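PDB 5VJJ: avirulence protein AvrP123 from Melampsora lini, which is a zinc-binding effector of the flax rust fungus, recognised by the flax resistance protein P and possibly acting in the host nucleus. Local coordinates for residues Cys18-Pro23 and Tyr56-Cys61. Numbering follows the deposited sequence.
Sequences CRRIAP and YRCPNC. With ZN (zinc ion), chain C.
Cys18 SG is gripped from three directions: it binds, at 2.3 Å, the zinc ion that Cys58 and Cys61 reach from the other segment, and it takes two N-H groups of Arg20, from the backbone N and from NH1, the sulfur lying in the guanidinium plane. Cys16 completes the four-sulfur site. Cys58 SG has its own backbone donor, Cys61 N at 3.5 Å, along an almost straight bond (179°), and a weak one from Asn60 N. This is the N-H...S pattern of a zinc knuckle, made here by the CPNC turn that follows strand 51-58. Cys61 SG accepts an N-H of Asn60 ND2, lying close to the plane of that amide.

Beside the zinc, Asn60 lies over one face of the Arg20 guanidinium, offset toward its rim, the guanidinium and amide planes only 13° apart and Asn60 CG 3.4 Å from NH1 of Arg20. The Arg20 chain is extended from CG to NE, long enough to lay the guanidinium on the Asn60 amide while the guanidinium edge turns to Cys18 SG.

Further along, strand 21-23 and the end of strand 51-58 lie skewed, 133° between their directions, and one backbone bond joins them, Arg57 N to Pro23 O at 3.2 Å. Between this bond and the zinc, Ala22 CB packs 3.6 Å from Tyr56 CD2 and also against Cys58. Tyr56 OH is hydrogen-bonded to His66 ND1.

With four cysteines, the zinc centre would carry a formal double negative charge; the N-H donors and the nearby Arg20 guanidinium probably spread and partly offset it, while the metal ties the turn before strand 21-23 to the end of strand 51-58.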
ATOM      1  N   CYS A  18       5.276  11.765   5.022  1.00 30.25           N
ATOM      2  CA  CYS A  18       5.733  13.146   5.120  1.00 33.44           C
ATOM      3  C   CYS A  18       6.528  13.583   3.895  1.00 42.72           C
ATOM      4  O   CYS A  18       6.951  14.742   3.837  1.00 36.86           O
ATOM      5  CB  CYS A  18       6.579  13.332   6.383  1.00 29.61           C
ATOM      6  SG  CYS A  18       8.265  12.703   6.245  1.00 46.32           S
ATOM      7  N   ARG A  19       6.741  12.680   2.936  1.00 36.38           N
ATOM      8  CA  ARG A  19       7.368  12.872   1.633  1.00 36.04           C
ATOM      9  C   ARG A  19       8.894  12.751   1.691  1.00 44.14           C
ATOM     10  O   ARG A  19       9.533  12.761   0.639  1.00 38.29           O
ATOM     11  CB  ARG A  19       6.989  14.209   0.963  1.00 38.71           C
ATOM     12  CG  ARG A  19       5.523  14.272   0.568  1.00 54.98           C
ATOM     13  CD  ARG A  19       5.190  15.489  -0.286  1.00 70.75           C
ATOM     14  NE  ARG A  19       5.094  16.722   0.497  1.00 77.01           N
ATOM     15  CZ  ARG A  19       6.006  17.692   0.516  1.00 75.17           C
ATOM     16  NH1 ARG A  19       7.118  17.604  -0.209  1.00 73.33           N
ATOM     17  NH2 ARG A  19       5.804  18.769   1.265  1.00 60.51           N
ATOM     18  N   ARG A  20       9.502  12.619   2.868  1.00 33.09           N
ATOM     19  CA  ARG A  20      10.934  12.363   2.935  1.00 40.65           C
ATOM     20  C   ARG A  20      11.241  10.941   2.471  1.00 57.59           C
ATOM     21  O   ARG A  20      10.378  10.057   2.477  1.00 49.06           O
ATOM     22  CB  ARG A  20      11.457  12.566   4.359  1.00 38.41           C
ATOM     23  CG  ARG A  20      11.583  14.017   4.775  1.00 39.10           C
ATOM     24  CD  ARG A  20      11.861  14.128   6.256  1.00 50.23           C
ATOM     25  NE  ARG A  20      11.999  15.516   6.681  1.00 42.64           N
ATOM     26  CZ  ARG A  20      10.996  16.282   7.102  1.00 39.13           C
ATOM     27  NH1 ARG A  20       9.759  15.806   7.156  1.00 43.30           N
ATOM     28  NH2 ARG A  20      11.232  17.535   7.467  1.00 48.34           N
ATOM     29  N   ILE A  21      12.490  10.726   2.068  1.00 36.30           N
ATOM     30  CA  ILE A  21      12.937   9.399   1.657  1.00 26.78           C
ATOM     31  C   ILE A  21      13.360   8.620   2.896  1.00 20.46           C
ATOM     32  O   ILE A  21      14.154   9.103   3.713  1.00 22.31           O
ATOM     33  CB  ILE A  21      14.079   9.499   0.633  1.00 21.37           C
ATOM     34  CG1 ILE A  21      13.648  10.340  -0.577  1.00 33.49           C
ATOM     35  CG2 ILE A  21      14.523   8.118   0.183  1.00 36.96           C
ATOM     36  CD1 ILE A  21      12.411   9.829  -1.305  1.00 52.57           C
ATOM     37  N   ALA A  22      12.816   7.418   3.047  1.00 40.45           N
ATOM     38  CA  ALA A  22      13.063   6.594   4.217  1.00 35.39           C
ATOM     39  C   ALA A  22      13.586   5.228   3.798  1.00 20.55           C
ATOM     40  O   ALA A  22      13.234   4.723   2.726  1.00 25.40           O
ATOM     41  CB  ALA A  22      11.787   6.413   5.050  1.00 28.38           C
ATOM     42  N   PRO A  23      14.429   4.609   4.626  1.00 16.27           N
ATOM     43  CA  PRO A  23      14.901   3.253   4.326  1.00 15.74           C
ATOM     44  C   PRO A  23      13.887   2.211   4.773  1.00 35.54           C
ATOM     45  O   PRO A  23      13.444   2.209   5.926  1.00 15.61           O
ATOM     46  CB  PRO A  23      16.195   3.149   5.138  1.00 18.98           C
ATOM     47  CG  PRO A  23      15.906   3.977   6.354  1.00 15.31           C
ATOM     48  CD  PRO A  23      15.055   5.141   5.852  1.00 15.29           C
ATOM     49  N   TYR A  56       9.357   1.128   7.273  1.00 20.75           N
ATOM     50  CA  TYR A  56      10.551   1.941   7.126  1.00 23.47           C
ATOM     51  C   TYR A  56      10.789   2.735   8.403  1.00 34.74           C
ATOM     52  O   TYR A  56       9.966   2.749   9.321  1.00 27.60           O
ATOM     53  CB  TYR A  56      10.434   2.865   5.914  1.00 52.96           C
ATOM     54  CG  TYR A  56       9.119   3.594   5.847  1.00 32.57           C
ATOM     55  CD1 TYR A  56       8.051   3.072   5.135  1.00 32.75           C
ATOM     56  CD2 TYR A  56       8.942   4.807   6.498  1.00 26.65           C
ATOM     57  CE1 TYR A  56       6.846   3.738   5.071  1.00 28.60           C
ATOM     58  CE2 TYR A  56       7.747   5.477   6.434  1.00 34.51           C
ATOM     59  CZ  TYR A  56       6.700   4.943   5.721  1.00 38.84           C
ATOM     60  OH  TYR A  56       5.494   5.618   5.662  1.00 23.66           O
ATOM     61  N   ARG A  57      11.945   3.391   8.450  1.00 21.38           N
ATOM     62  CA  ARG A  57      12.391   4.179   9.596  1.00 22.79           C
ATOM     63  C   ARG A  57      12.707   5.576   9.072  1.00 21.87           C
ATOM     64  O   ARG A  57      13.820   5.832   8.616  1.00 22.29           O
ATOM     65  CB  ARG A  57      13.607   3.536  10.264  1.00 22.50           C
ATOM     66  CG  ARG A  57      14.132   4.275  11.497  1.00 34.27           C
ATOM     67  CD  ARG A  57      13.387   3.860  12.752  1.00 43.67           C
ATOM     68  NE  ARG A  57      13.801   2.541  13.226  1.00 49.06           N
ATOM     69  CZ  ARG A  57      14.692   2.323  14.193  1.00 60.90           C
ATOM     70  NH1 ARG A  57      15.281   3.334  14.823  1.00 37.23           N
ATOM     71  NH2 ARG A  57      14.991   1.080  14.538  1.00 52.14           N
ATOM     72  N   CYS A  58      11.730   6.476   9.135  1.00 30.43           N
ATOM     73  CA  CYS A  58      11.911   7.810   8.568  1.00 25.13           C
ATOM     74  C   CYS A  58      12.854   8.634   9.438  1.00 24.06           C
ATOM     75  O   CYS A  58      12.690   8.662  10.665  1.00 23.60           O
ATOM     76  CB  CYS A  58      10.571   8.526   8.445  1.00 34.59           C
ATOM     77  SG  CYS A  58      10.701  10.175   7.717  1.00 35.16           S
ATOM     78  N   PRO A  59      13.832   9.336   8.853  1.00 23.72           N
ATOM     79  CA  PRO A  59      14.712  10.180   9.681  1.00 23.69           C
ATOM     80  C   PRO A  59      13.958  11.238  10.458  1.00 23.84           C
ATOM     81  O   PRO A  59      14.432  11.681  11.511  1.00 35.87           O
ATOM     82  CB  PRO A  59      15.663  10.811   8.655  1.00 24.93           C
ATOM     83  CG  PRO A  59      14.909  10.776   7.376  1.00 25.89           C
ATOM     84  CD  PRO A  59      14.119   9.497   7.417  1.00 30.55           C
ATOM     85  N   ASN A  60      12.797  11.659   9.964  1.00 24.50           N
ATOM     86  CA  ASN A  60      11.959  12.625  10.665  1.00 30.50           C
ATOM     87  C   ASN A  60      10.962  11.928  11.589  1.00 34.98           C
ATOM     88  O   ASN A  60      10.945  12.179  12.797  1.00 53.22           O
ATOM     89  CB  ASN A  60      11.224  13.501   9.645  1.00 30.59           C
ATOM     90  CG  ASN A  60      10.345  14.542  10.297  1.00 26.73           C
ATOM     91  OD1 ASN A  60      10.835  15.535  10.833  1.00 27.22           O
ATOM     92  ND2 ASN A  60       9.035  14.327  10.244  1.00 29.32           N
ATOM     93  N   CYS A  61      10.141  11.041  11.032  1.00 53.30           N
ATOM     94  CA  CYS A  61       9.035  10.435  11.758  1.00 43.69           C
ATOM     95  C   CYS A  61       9.428   9.210  12.572  1.00 37.78           C
ATOM     96  O   CYS A  61       8.617   8.742  13.378  1.00 39.71           O
ATOM     97  CB  CYS A  61       7.929  10.031  10.781  1.00 30.22           C
ATOM     98  SG  CYS A  61       7.556  11.252   9.526  1.00 34.82           S
TER
HETATM   99 ZN    ZN C 201       8.438  10.740   7.501  1.00 30.01          ZN